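Local structure of alpha-glucosidase YIHQ (Escherichia coli, 5AEE) at residues W304-N309 with P336-D341; G260-T265 with W286-S291; G401-F406 with L451-A456. The protein hydrolyses sulfoquinovosyl diacylglycerides, and simple sulfoquinovosides such as sulfoquinovosyl glycerol, to release sulfoquinovose for use as a source of carbon and sulfur. The protein carries 1 engineered substitution. All blocks are in the same frame, centred on the assembly; numbering follows the deposited sequence.

In the fold
All three contacts are buried, lie in the TIM-barrel region and touch the same substrate analogue. Contact 3 runs along two paired barrel strands; its centre lies about 11 Å from that of the chain, against about 24 Å for the other two. It brings the nucleophile and a charged network to the sugar. Contact 2 begins where two neighbouring barrel strands end and continues into their loops, with two paired amides, one of which accepts from a sugar hydroxyl. Contact 1 belongs wholly to the segments beyond the barrel strands, where indoles dominate and one binds the sulfonate. Contacts 1 and 2 join through N309 and W290, and contacts 1 and 3 pack through Y337 and F406.

Contact 1 (W304-N309 with P336-D341); sequences WNWKWN and PYVASD. With NSQ (4-nitrophenyl alpha-D-6-sulfoquinovoside), chain E.
W304 and W306 fasten a substrate-binding loop to strand 337-339, which follows barrel strand 329-334 at the catalytic end of the GH31 TIM barrel. Two direct hydrogen bonds make the join. The backbone N of A339 donates to W304 O at 2.9 Å, and the indole NE1 of W306 donates to Y337 O at 3.0 Å, with the acceptor a little out of the indole plane. W306 is the centre of an inverse gamma turn, and its CG stands beside the backbone N (chi1 -48°), which swings the indole back toward the strand. A water adds a third link by donating both to N305 OD1 and to A339 O.

Apolar packing fills in around these bonds. The W304 and Y337 side chains run alongside each other in the same direction, with W304 CZ3 at the edge of the tyrosine ring, 3.8 Å from Y337 CD2. The CB atoms of W304 and A339 meet at 4.1 Å, while V338 CG1 lies beside the W306 indole. F367 stacks on Y337, and F370 meets W304 edge-to-face.

The indole N-H of W304 is given to the ligand: W304 NE1 donates an almost straight bond (174°) to sulfonate oxygen O13 of NSQ, 3.0 Å away.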
loop_
_atom_site.group_PDB
_atom_site.type_symbol
_atom_site.label_atom_id
_atom_site.label_comp_id
_atom_site.label_asym_id
_atom_site.label_seq_id
_atom_site.Cartn_x
_atom_site.Cartn_y
_atom_site.Cartn_z
ATOM N N TRP A 304 4.999 22.606 -3.503
ATOM C CA TRP A 304 3.951 21.908 -4.332
ATOM C C TRP A 304 3.387 22.643 -5.532
ATOM O O TRP A 304 2.171 22.907 -5.691
ATOM C CB TRP A 304 2.814 21.379 -3.457
ATOM C CG TRP A 304 3.156 20.424 -2.409
ATOM C CD1 TRP A 304 4.392 19.938 -2.032
ATOM C CD2 TRP A 304 2.235 19.839 -1.513
ATOM N NE1 TRP A 304 4.261 19.062 -0.988
ATOM C CE2 TRP A 304 2.956 18.980 -0.652
ATOM C CE3 TRP A 304 0.867 19.912 -1.391
ATOM C CZ2 TRP A 304 2.368 18.262 0.343
ATOM C CZ3 TRP A 304 0.270 19.168 -0.392
ATOM C CH2 TRP A 304 1.016 18.335 0.436
ATOM N N ASN A 305 4.274 22.874 -6.493
ATOM C CA ASN A 305 3.930 23.450 -7.742
ATOM C C ASN A 305 4.825 22.761 -8.736
ATOM O O ASN A 305 6.059 22.928 -8.707
ATOM C CB ASN A 305 4.188 24.961 -7.724
ATOM C CG ASN A 305 3.583 25.637 -8.920
ATOM O OD1 ASN A 305 2.350 25.701 -9.081
ATOM N ND2 ASN A 305 4.445 26.061 -9.826
ATOM N N TRP A 306 4.189 22.020 -9.622
ATOM C CA TRP A 306 4.802 20.921 -10.330
ATOM C C TRP A 306 5.424 21.401 -11.604
ATOM O O TRP A 306 5.023 21.032 -12.670
ATOM C CB TRP A 306 3.798 19.842 -10.595
ATOM C CG TRP A 306 3.033 19.536 -9.292
ATOM C CD1 TRP A 306 1.686 19.550 -9.158
ATOM C CD2 TRP A 306 3.563 19.210 -8.020
ATOM N NE1 TRP A 306 1.326 19.245 -7.884
ATOM C CE2 TRP A 306 2.470 19.011 -7.160
ATOM C CE3 TRP A 306 4.853 19.020 -7.515
ATOM C CZ2 TRP A 306 2.625 18.722 -5.838
ATOM C CZ3 TRP A 306 4.998 18.695 -6.181
ATOM C CH2 TRP A 306 3.917 18.543 -5.367
ATOM N N LYS A 307 6.526 22.120 -11.421
ATOM C CA LYS A 307 7.300 22.641 -12.524
ATOM C C LYS A 307 8.734 22.681 -12.053
ATOM O O LYS A 307 9.019 23.042 -10.937
ATOM C CB LYS A 307 6.762 24.060 -12.778
ATOM C CG LYS A 307 7.316 24.769 -13.975
ATOM C CD LYS A 307 6.804 26.221 -13.957
ATOM C CE LYS A 307 7.876 27.241 -14.357
ATOM N NZ LYS A 307 8.372 27.121 -15.762
ATOM N N TRP A 308 9.649 22.347 -12.922
ATOM C CA TRP A 308 11.058 22.380 -12.643
ATOM C C TRP A 308 11.423 23.774 -12.177
ATOM O O TRP A 308 11.143 24.777 -12.878
ATOM C CB TRP A 308 11.800 22.044 -13.940
ATOM C CG TRP A 308 13.252 22.379 -13.989
ATOM C CD1 TRP A 308 14.150 22.309 -12.976
ATOM C CD2 TRP A 308 13.984 22.808 -15.128
ATOM N NE1 TRP A 308 15.384 22.652 -13.391
ATOM C CE2 TRP A 308 15.322 23.006 -14.704
ATOM C CE3 TRP A 308 13.657 23.046 -16.427
ATOM C CZ2 TRP A 308 16.336 23.389 -15.574
ATOM C CZ3 TRP A 308 14.674 23.463 -17.315
ATOM C CH2 TRP A 308 15.965 23.644 -16.863
ATOM N N ASN A 309 12.100 23.838 -11.039
ATOM C CA ASN A 309 12.655 25.062 -10.483
ATOM C C ASN A 309 14.113 25.177 -10.928
ATOM O O ASN A 309 14.996 24.529 -10.394
ATOM C CB ASN A 309 12.450 25.058 -8.963
ATOM C CG ASN A 309 13.052 26.298 -8.292
ATOM O OD1 ASN A 309 14.133 26.783 -8.669
ATOM N ND2 ASN A 309 12.332 26.821 -7.317
ATOM N N PRO A 336 -1.432 15.236 -6.027
ATOM C CA PRO A 336 -2.527 15.789 -6.776
ATOM C C PRO A 336 -3.152 17.067 -6.117
ATOM O O PRO A 336 -4.335 17.384 -6.327
ATOM C CB PRO A 336 -3.525 14.639 -6.802
ATOM C CG PRO A 336 -3.346 13.999 -5.493
ATOM C CD PRO A 336 -1.898 14.294 -5.021
ATOM N N TYR A 337 -2.350 17.741 -5.327
ATOM C CA TYR A 337 -2.696 18.977 -4.716
ATOM C C TYR A 337 -1.817 20.033 -5.295
ATOM O O TYR A 337 -0.802 19.708 -5.888
ATOM C CB TYR A 337 -2.603 18.857 -3.190
ATOM C CG TYR A 337 -3.170 17.570 -2.646
ATOM C CD1 TYR A 337 -4.379 17.035 -3.128
ATOM C CD2 TYR A 337 -2.465 16.818 -1.681
ATOM C CE1 TYR A 337 -4.894 15.820 -2.618
ATOM C CE2 TYR A 337 -2.994 15.634 -1.154
ATOM C CZ TYR A 337 -4.194 15.094 -1.662
ATOM O OH TYR A 337 -4.739 13.868 -1.177
ATOM N N VAL A 338 -2.261 21.300 -5.211
ATOM C CA VAL A 338 -1.444 22.427 -5.707
ATOM C C VAL A 338 -1.358 23.610 -4.714
ATOM O O VAL A 338 -2.419 24.133 -4.279
ATOM C CB VAL A 338 -1.936 22.882 -7.072
ATOM C CG1 VAL A 338 -1.557 21.844 -8.110
ATOM C CG2 VAL A 338 -3.477 23.084 -7.082
ATOM N N ALA A 339 -0.106 23.992 -4.364
ATOM C CA ALA A 339 0.172 25.049 -3.406
ATOM C C ALA A 339 -0.582 26.314 -3.766
ATOM O O ALA A 339 -0.470 26.808 -4.872
ATOM C CB ALA A 339 1.632 25.341 -3.333
ATOM N N SER A 340 -1.389 26.796 -2.830
ATOM C CA SER A 340 -2.246 27.959 -3.081
ATOM C C SER A 340 -1.472 29.216 -3.377
ATOM O O SER A 340 -2.008 30.128 -3.912
ATOM C CB SER A 340 -3.200 28.178 -1.891
ATOM O OG SER A 340 -2.434 28.577 -0.779
ATOM N N ASP A 341 -0.204 29.278 -3.021
ATOM C CA ASP A 341 0.621 30.463 -3.235
ATOM C C ASP A 341 1.445 30.343 -4.532
ATOM O O ASP A 341 2.442 31.057 -4.701
ATOM C CB ASP A 341 1.524 30.739 -2.016
ATOM C CG ASP A 341 2.284 29.493 -1.497
ATOM O OD1 ASP A 341 2.218 28.402 -2.085
ATOM O OD2 ASP A 341 2.978 29.608 -0.456
HETATM O O12 NSQ E . 4.948 16.566 1.758
HETATM S S10 NSQ E . 6.363 16.738 1.350
HETATM O O13 NSQ E . 6.654 17.727 0.288
HETATM O O11 NSQ E . 7.148 16.939 2.567
HETATM C C6 NSQ E . 6.917 15.275 0.633
HETATM C C5 NSQ E . 6.871 14.035 1.515
HETATM O O5 NSQ E . 5.454 13.671 1.538
HETATM C C1 NSQ E . 5.120 12.433 2.091
HETATM C C2 NSQ E . 5.969 11.294 1.486
HETATM O O2 NSQ E . 5.530 10.111 2.095
HETATM C C3 NSQ E . 7.435 11.616 1.679
HETATM O O3 NSQ E . 8.281 10.606 1.173
HETATM C C4 NSQ E . 7.796 12.917 1.002
HETATM O O4 NSQ E . 9.193 13.222 1.296
HETATM O O1 NSQ E . 5.376 12.593 3.485
HETATM C C25 NSQ E . 4.486 13.310 4.183
HETATM C C26 NSQ E . 3.150 12.881 4.242
HETATM C C27 NSQ E . 2.251 13.665 4.903
HETATM C C28 NSQ E . 2.678 14.813 5.561
HETATM N N32 NSQ E . 1.704 15.615 6.186
HETATM O O33 NSQ E . 1.988 16.821 6.443
HETATM O O34 NSQ E . 0.504 15.186 6.307
HETATM C C29 NSQ E . 4.007 15.217 5.462
HETATM C C30 NSQ E . 4.928 14.453 4.770
HETATM O O HOH W 1 0.361 25.683 -7.304
#

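Contact 2 (G260-T265 with W286-S291); sequences GIQGGT and WAQDWS. With NSQ (4-nitrophenyl alpha-D-6-sulfoquinovoside), chain E.
G263 N donates to D289 OD2 at 2.7 Å, meeting the syn lone pair of the carboxylate. The other oxygen, OD1, is hydrogen-bonded to the hydroxyl of Y313, so both ends of this buried group are held. Backbone angles at G263 would press a side chain against the preceding carbonyl oxygen.

The contact starts where barrel strands 257-260 and 282-286 run parallel. They are successive strands of the TIM barrel, connected by helix 265-277 in a beta-alpha-beta crossover. I261 N donates to W286 O at 3.0 Å, and G260 CA adds a CA-H...O contact to the same oxygen. G260 CA also lies 3.8 Å from W286 CE3, a fit that leaves little room for a side chain on the glycine.

Q262 and Q288 meet through their amides, whose planes stand 77° apart. Q288 NE2 donates to Q262 OE1 at 3.0 Å, within its own amide plane but from well above the carbonyl plane of Q262. The long arm of Q288 is extended beyond CG (chi2 169°), bringing its OE1 to the sugar, where it accepts from O4 of NSQ at 2.6 Å.

Q262 NE2 in turn bonds E538 OE1. With NE2 of Q288 occupied by Q262, its amide is probably held from flipping, consistent with Q262 being a second-shell residue that helps keep Q288 OE1 turned to the substrate's 4-hydroxyl.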
loop_
_atom_site.group_PDB
_atom_site.type_symbol
_atom_site.label_atom_id
_atom_site.label_comp_id
_atom_site.label_asym_id
_atom_site.label_seq_id
_atom_site.Cartn_x
_atom_site.Cartn_y
_atom_site.Cartn_z
ATOM N N GLY A 260 18.080 9.180 -3.088
ATOM C CA GLY A 260 17.305 10.322 -2.624
ATOM C C GLY A 260 18.221 11.478 -2.189
ATOM O O GLY A 260 19.027 11.352 -1.262
ATOM N N ILE A 261 18.202 12.543 -2.983
ATOM C CA ILE A 261 19.051 13.710 -2.788
ATOM C C ILE A 261 18.160 14.947 -2.954
ATOM O O ILE A 261 17.266 14.968 -3.760
ATOM C CB ILE A 261 20.262 13.766 -3.769
ATOM C CG1 ILE A 261 21.095 12.488 -3.724
ATOM C CG2 ILE A 261 21.171 14.914 -3.403
ATOM C CD1 ILE A 261 22.068 12.391 -4.889
ATOM N N GLN A 262 18.419 15.970 -2.143
ATOM C CA GLN A 262 17.815 17.271 -2.270
ATOM C C GLN A 262 18.932 18.319 -2.273
ATOM O O GLN A 262 20.060 18.003 -1.886
ATOM C CB GLN A 262 16.887 17.539 -1.076
ATOM C CG GLN A 262 15.650 16.659 -1.088
ATOM C CD GLN A 262 14.684 16.983 0.033
ATOM O OE1 GLN A 262 13.670 17.604 -0.184
ATOM N NE2 GLN A 262 15.012 16.565 1.223
ATOM N N GLY A 263 18.604 19.556 -2.606
ATOM C CA GLY A 263 19.559 20.657 -2.434
ATOM C C GLY A 263 20.193 21.077 -3.761
ATOM O O GLY A 263 21.169 21.805 -3.785
ATOM N N GLY A 264 19.719 20.546 -4.871
ATOM C CA GLY A 264 20.148 21.116 -6.171
ATOM C C GLY A 264 21.103 20.309 -6.974
ATOM O O GLY A 264 21.623 19.258 -6.575
ATOM N N THR A 265 21.410 20.843 -8.161
ATOM C CA THR A 265 22.058 20.042 -9.155
ATOM C C THR A 265 23.449 19.650 -8.743
ATOM O O THR A 265 23.859 18.497 -8.904
ATOM C CB THR A 265 22.143 20.802 -10.540
ATOM O OG1 THR A 265 20.828 21.314 -10.886
ATOM C CG2 THR A 265 22.640 19.850 -11.604
ATOM N N TRP A 286 16.729 10.542 -7.253
ATOM C CA TRP A 286 15.391 10.937 -6.968
ATOM C C TRP A 286 15.464 12.221 -6.131
ATOM O O TRP A 286 15.985 12.205 -4.970
ATOM C CB TRP A 286 14.637 9.859 -6.187
ATOM C CG TRP A 286 13.413 10.374 -5.696
ATOM C CD1 TRP A 286 12.361 10.868 -6.430
ATOM C CD2 TRP A 286 12.979 10.392 -4.322
ATOM N NE1 TRP A 286 11.361 11.290 -5.596
ATOM C CE2 TRP A 286 11.709 11.011 -4.302
ATOM C CE3 TRP A 286 13.576 10.016 -3.118
ATOM C CZ2 TRP A 286 11.003 11.239 -3.107
ATOM C CZ3 TRP A 286 12.888 10.240 -1.933
ATOM C CH2 TRP A 286 11.604 10.863 -1.950
ATOM N N ALA A 287 15.053 13.337 -6.753
ATOM C CA ALA A 287 15.141 14.664 -6.121
ATOM C C ALA A 287 13.796 15.229 -5.961
ATOM O O ALA A 287 13.268 15.858 -6.856
ATOM C CB ALA A 287 16.039 15.571 -6.927
ATOM N N GLN A 288 13.192 15.018 -4.779
ATOM C CA GLN A 288 11.829 15.379 -4.612
ATOM C C GLN A 288 11.673 16.926 -4.660
ATOM O O GLN A 288 10.635 17.427 -4.983
ATOM C CB GLN A 288 11.243 14.836 -3.254
ATOM C CG GLN A 288 11.948 15.354 -2.023
ATOM C CD GLN A 288 11.115 14.986 -0.797
ATOM O OE1 GLN A 288 10.212 14.120 -0.873
ATOM N NE2 GLN A 288 11.368 15.664 0.303
ATOM N N ASP A 289 12.749 17.662 -4.357
ATOM C CA ASP A 289 12.726 19.116 -4.336
ATOM C C ASP A 289 13.030 19.716 -5.754
ATOM O O ASP A 289 13.379 20.891 -5.827
ATOM C CB ASP A 289 13.721 19.638 -3.320
ATOM C CG ASP A 289 15.190 19.399 -3.670
ATOM O OD1 ASP A 289 15.583 18.344 -4.207
ATOM O OD2 ASP A 289 16.064 20.219 -3.179
ATOM N N TRP A 290 12.805 18.915 -6.811
ATOM C CA TRP A 290 13.012 19.377 -8.207
ATOM C C TRP A 290 12.213 20.703 -8.498
ATOM O O TRP A 290 12.612 21.524 -9.320
ATOM C CB TRP A 290 12.577 18.302 -9.130
ATOM C CG TRP A 290 11.095 18.090 -9.181
ATOM C CD1 TRP A 290 10.270 17.645 -8.193
ATOM C CD2 TRP A 290 10.279 18.384 -10.278
ATOM N NE1 TRP A 290 8.996 17.590 -8.628
ATOM C CE2 TRP A 290 8.959 18.054 -9.912
ATOM C CE3 TRP A 290 10.534 18.895 -11.562
ATOM C CZ2 TRP A 290 7.880 18.227 -10.767
ATOM C CZ3 TRP A 290 9.465 19.070 -12.427
ATOM C CH2 TRP A 290 8.158 18.714 -12.026
ATOM N N SER A 291 11.094 20.890 -7.774
ATOM C CA SER A 291 10.197 22.020 -7.881
ATOM C C SER A 291 10.401 23.157 -6.877
ATOM O O SER A 291 9.702 24.189 -6.939
ATOM C CB SER A 291 8.764 21.492 -7.741
ATOM O OG SER A 291 8.646 20.742 -6.558
HETATM O O12 NSQ E . 4.948 16.566 1.758
HETATM S S10 NSQ E . 6.363 16.738 1.350
HETATM O O13 NSQ E . 6.654 17.727 0.288
HETATM O O11 NSQ E . 7.148 16.939 2.567
HETATM C C6 NSQ E . 6.917 15.275 0.633
HETATM C C5 NSQ E . 6.871 14.035 1.515
HETATM O O5 NSQ E . 5.454 13.671 1.538
HETATM C C1 NSQ E . 5.120 12.433 2.091
HETATM C C2 NSQ E . 5.969 11.294 1.486
HETATM O O2 NSQ E . 5.530 10.111 2.095
HETATM C C3 NSQ E . 7.435 11.616 1.679
HETATM O O3 NSQ E . 8.281 10.606 1.173
HETATM C C4 NSQ E . 7.796 12.917 1.002
HETATM O O4 NSQ E . 9.193 13.222 1.296
HETATM O O1 NSQ E . 5.376 12.593 3.485
HETATM C C25 NSQ E . 4.486 13.310 4.183
HETATM C C26 NSQ E . 3.150 12.881 4.242
HETATM C C27 NSQ E . 2.251 13.665 4.903
HETATM C C28 NSQ E . 2.678 14.813 5.561
HETATM N N32 NSQ E . 1.704 15.615 6.186
HETATM O O33 NSQ E . 1.988 16.821 6.443
HETATM O O34 NSQ E . 0.504 15.186 6.307
HETATM C C29 NSQ E . 4.007 15.217 5.462
HETATM C C30 NSQ E . 4.928 14.453 4.770
#

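Contact 3 (G401-F406 with L451-A456); sequences GWMADF and LFFMRA. With NSQ (4-nitrophenyl alpha-D-6-sulfoquinovoside), chain E.
D405 and R455 both carry CG anti to the backbone N (chi1 -170° and 173°), and the arginine chain then bends at chi3 (70°), which lays its guanidinium against the carboxylate of the nucleophile. The two residues lie at the C-terminal ends of adjacent parallel strands of the GH31 TIM barrel, the catalytic end where the active site is found.

The salt bridge is side-on and converges on one oxygen. R455 NE reaches D405 OD1 at 2.7 Å, nearly in line with the C-O bond, while R455 NH2 comes to the same OD1 at 3.1 Å from above the carboxylate plane. D405 OD2 meets Y333 OH and lies 3.0 Å from the anomeric carbon C1 of NSQ. R455 NH2 also sits 3.2 Å above the F406 ring, over its centre, in a cation-pi contact with the two planes almost perpendicular. E408 and E152 form further salt bridges with the arginine, and C26 of the ligand's nitrophenyl ring lies over one guanidinium face, toward its rim. A leucine here, with neither donor for D405 OD1, would probably leave the carboxylate freer to turn, the F406 face without its cation, and E408 and E152 without their cationic mate.

Behind the site, the strands pair in register. A404 N donates to F453 O at 2.8 Å, F453 N to W402 O, and W402 N to L451 O. G401 passes so close to L451 O that a CB would clash. F452 CB lies over the W402 indole, whose NE1 bonds N437, while M403 CA lies over the F453 ring.

Where the strands part, one water donates to A404 O and to F406 O and accepts from R455 N at 2.9 Å.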
loop_
_atom_site.group_PDB
_atom_site.type_symbol
_atom_site.label_atom_id
_atom_site.label_comp_id
_atom_site.label_asym_id
_atom_site.label_seq_id
_atom_site.Cartn_x
_atom_site.Cartn_y
_atom_site.Cartn_z
ATOM N N GLY A 401 10.853 8.695 -13.895
ATOM C CA GLY A 401 9.918 8.230 -12.816
ATOM C C GLY A 401 9.706 9.293 -11.792
ATOM O O GLY A 401 10.275 10.366 -11.892
ATOM N N TRP A 402 8.901 8.987 -10.745
ATOM C CA TRP A 402 8.663 9.951 -9.754
ATOM C C TRP A 402 7.892 9.268 -8.646
ATOM O O TRP A 402 7.280 8.241 -8.893
ATOM C CB TRP A 402 7.868 11.226 -10.280
ATOM C CG TRP A 402 6.622 10.889 -11.071
ATOM C CD1 TRP A 402 5.416 10.614 -10.565
ATOM C CD2 TRP A 402 6.502 10.780 -12.480
ATOM N NE1 TRP A 402 4.535 10.315 -11.533
ATOM C CE2 TRP A 402 5.185 10.402 -12.744
ATOM C CE3 TRP A 402 7.389 10.957 -13.553
ATOM C CZ2 TRP A 402 4.716 10.232 -14.020
ATOM C CZ3 TRP A 402 6.959 10.755 -14.792
ATOM C CH2 TRP A 402 5.632 10.424 -15.065
ATOM N N MET A 403 8.006 9.839 -7.455
ATOM C CA MET A 403 7.030 9.679 -6.354
ATOM C C MET A 403 5.709 10.354 -6.737
ATOM O O MET A 403 5.687 11.584 -6.920
ATOM C CB MET A 403 7.596 10.259 -5.054
ATOM C CG MET A 403 6.680 10.091 -3.817
ATOM S SD MET A 403 7.518 10.610 -2.344
ATOM C CE MET A 403 8.483 9.171 -2.014
ATOM N N ALA A 404 4.643 9.552 -6.933
ATOM C CA ALA A 404 3.282 10.070 -7.034
ATOM C C ALA A 404 2.598 9.882 -5.689
ATOM O O ALA A 404 2.080 8.775 -5.370
ATOM C CB ALA A 404 2.519 9.350 -8.068
ATOM N N ASP A 405 2.558 10.984 -4.933
ATOM C CA ASP A 405 2.344 10.926 -3.494
ATOM C C ASP A 405 0.936 11.344 -3.206
ATOM O O ASP A 405 0.243 11.801 -4.075
ATOM C CB ASP A 405 3.391 11.775 -2.817
ATOM C CG ASP A 405 3.433 11.629 -1.311
ATOM O OD1 ASP A 405 2.941 10.639 -0.730
ATOM O OD2 ASP A 405 4.073 12.503 -0.711
ATOM N N PHE A 406 0.504 11.097 -1.980
ATOM C CA PHE A 406 -0.744 11.541 -1.423
ATOM C C PHE A 406 -1.880 10.889 -2.164
ATOM O O PHE A 406 -1.646 9.887 -2.837
ATOM C CB PHE A 406 -0.900 13.085 -1.296
ATOM C CG PHE A 406 -0.026 13.685 -0.275
ATOM C CD1 PHE A 406 1.246 14.069 -0.590
ATOM C CD2 PHE A 406 -0.506 13.877 1.030
ATOM C CE1 PHE A 406 2.075 14.589 0.409
ATOM C CE2 PHE A 406 0.286 14.457 2.001
ATOM C CZ PHE A 406 1.595 14.749 1.702
ATOM N N LEU A 451 8.815 4.738 -14.298
ATOM C CA LEU A 451 8.298 4.094 -13.107
ATOM C C LEU A 451 7.842 5.168 -12.087
ATOM O O LEU A 451 8.645 5.937 -11.557
ATOM C CB LEU A 451 9.339 3.165 -12.464
ATOM C CG LEU A 451 8.676 2.549 -11.196
ATOM C CD1 LEU A 451 7.667 1.488 -11.520
ATOM C CD2 LEU A 451 9.619 2.287 -10.088
ATOM N N PHE A 452 6.585 5.118 -11.704
ATOM C CA PHE A 452 6.136 5.976 -10.620
ATOM C C PHE A 452 5.766 5.096 -9.462
ATOM O O PHE A 452 5.430 3.941 -9.648
ATOM C CB PHE A 452 4.986 6.977 -11.024
ATOM C CG PHE A 452 3.727 6.330 -11.486
ATOM C CD1 PHE A 452 2.735 5.957 -10.578
ATOM C CD2 PHE A 452 3.515 6.105 -12.800
ATOM C CE1 PHE A 452 1.618 5.312 -11.007
ATOM C CE2 PHE A 452 2.374 5.441 -13.266
ATOM C CZ PHE A 452 1.426 5.040 -12.366
ATOM N N PHE A 453 5.849 5.653 -8.266
ATOM C CA PHE A 453 5.597 4.871 -7.087
ATOM C C PHE A 453 4.701 5.647 -6.209
ATOM O O PHE A 453 4.799 6.837 -6.147
ATOM C CB PHE A 453 6.923 4.382 -6.387
ATOM C CG PHE A 453 7.987 5.420 -6.237
ATOM C CD1 PHE A 453 8.807 5.734 -7.297
ATOM C CD2 PHE A 453 8.183 6.072 -5.056
ATOM C CE1 PHE A 453 9.804 6.684 -7.129
ATOM C CE2 PHE A 453 9.166 7.031 -4.887
ATOM C CZ PHE A 453 9.980 7.328 -5.945
ATOM N N MET A 454 3.819 4.946 -5.497
ATOM C CA MET A 454 2.754 5.582 -4.784
ATOM C C MET A 454 2.652 5.045 -3.388
ATOM O O MET A 454 3.088 3.939 -3.079
ATOM C CB MET A 454 1.357 5.229 -5.454
ATOM C CG MET A 454 1.312 5.808 -6.879
ATOM S SD MET A 454 -0.326 5.631 -7.627
ATOM C CE MET A 454 -1.061 7.125 -7.005
ATOM N N ARG A 455 2.036 5.846 -2.572
ATOM C CA ARG A 455 1.879 5.555 -1.118
ATOM C C ARG A 455 0.420 5.209 -0.897
ATOM O O ARG A 455 0.102 4.070 -0.574
ATOM C CB ARG A 455 2.330 6.815 -0.338
ATOM C CG ARG A 455 2.096 6.816 1.162
ATOM C CD ARG A 455 2.876 7.905 1.869
ATOM N NE ARG A 455 2.366 9.250 1.559
ATOM C CZ ARG A 455 1.483 9.938 2.246
ATOM N NH1 ARG A 455 0.938 9.492 3.395
ATOM N NH2 ARG A 455 1.142 11.139 1.787
ATOM N N ALA A 456 -0.454 6.187 -1.068
ATOM C CA ALA A 456 -1.892 5.937 -0.986
ATOM C C ALA A 456 -2.348 4.961 -2.078
ATOM O O ALA A 456 -1.812 4.953 -3.214
ATOM C CB ALA A 456 -2.691 7.219 -1.038
HETATM O O12 NSQ E . 4.948 16.566 1.758
HETATM S S10 NSQ E . 6.363 16.738 1.350
HETATM O O13 NSQ E . 6.654 17.727 0.288
HETATM O O11 NSQ E . 7.148 16.939 2.567
HETATM C C6 NSQ E . 6.917 15.275 0.633
HETATM C C5 NSQ E . 6.871 14.035 1.515
HETATM O O5 NSQ E . 5.454 13.671 1.538
HETATM C C1 NSQ E . 5.120 12.433 2.091
HETATM C C2 NSQ E . 5.969 11.294 1.486
HETATM O O2 NSQ E . 5.530 10.111 2.095
HETATM C C3 NSQ E . 7.435 11.616 1.679
HETATM O O3 NSQ E . 8.281 10.606 1.173
HETATM C C4 NSQ E . 7.796 12.917 1.002
HETATM O O4 NSQ E . 9.193 13.222 1.296
HETATM O O1 NSQ E . 5.376 12.593 3.485
HETATM C C25 NSQ E . 4.486 13.310 4.183
HETATM C C26 NSQ E . 3.150 12.881 4.242
HETATM C C27 NSQ E . 2.251 13.665 4.903
HETATM C C28 NSQ E . 2.678 14.813 5.561
HETATM N N32 NSQ E . 1.704 15.615 6.186
HETATM O O33 NSQ E . 1.988 16.821 6.443
HETATM O O34 NSQ E . 0.504 15.186 6.307
HETATM C C29 NSQ E . 4.007 15.217 5.462
HETATM C C30 NSQ E . 4.928 14.453 4.770
HETATM O O HOH W 2 0.366 8.059 -3.354
#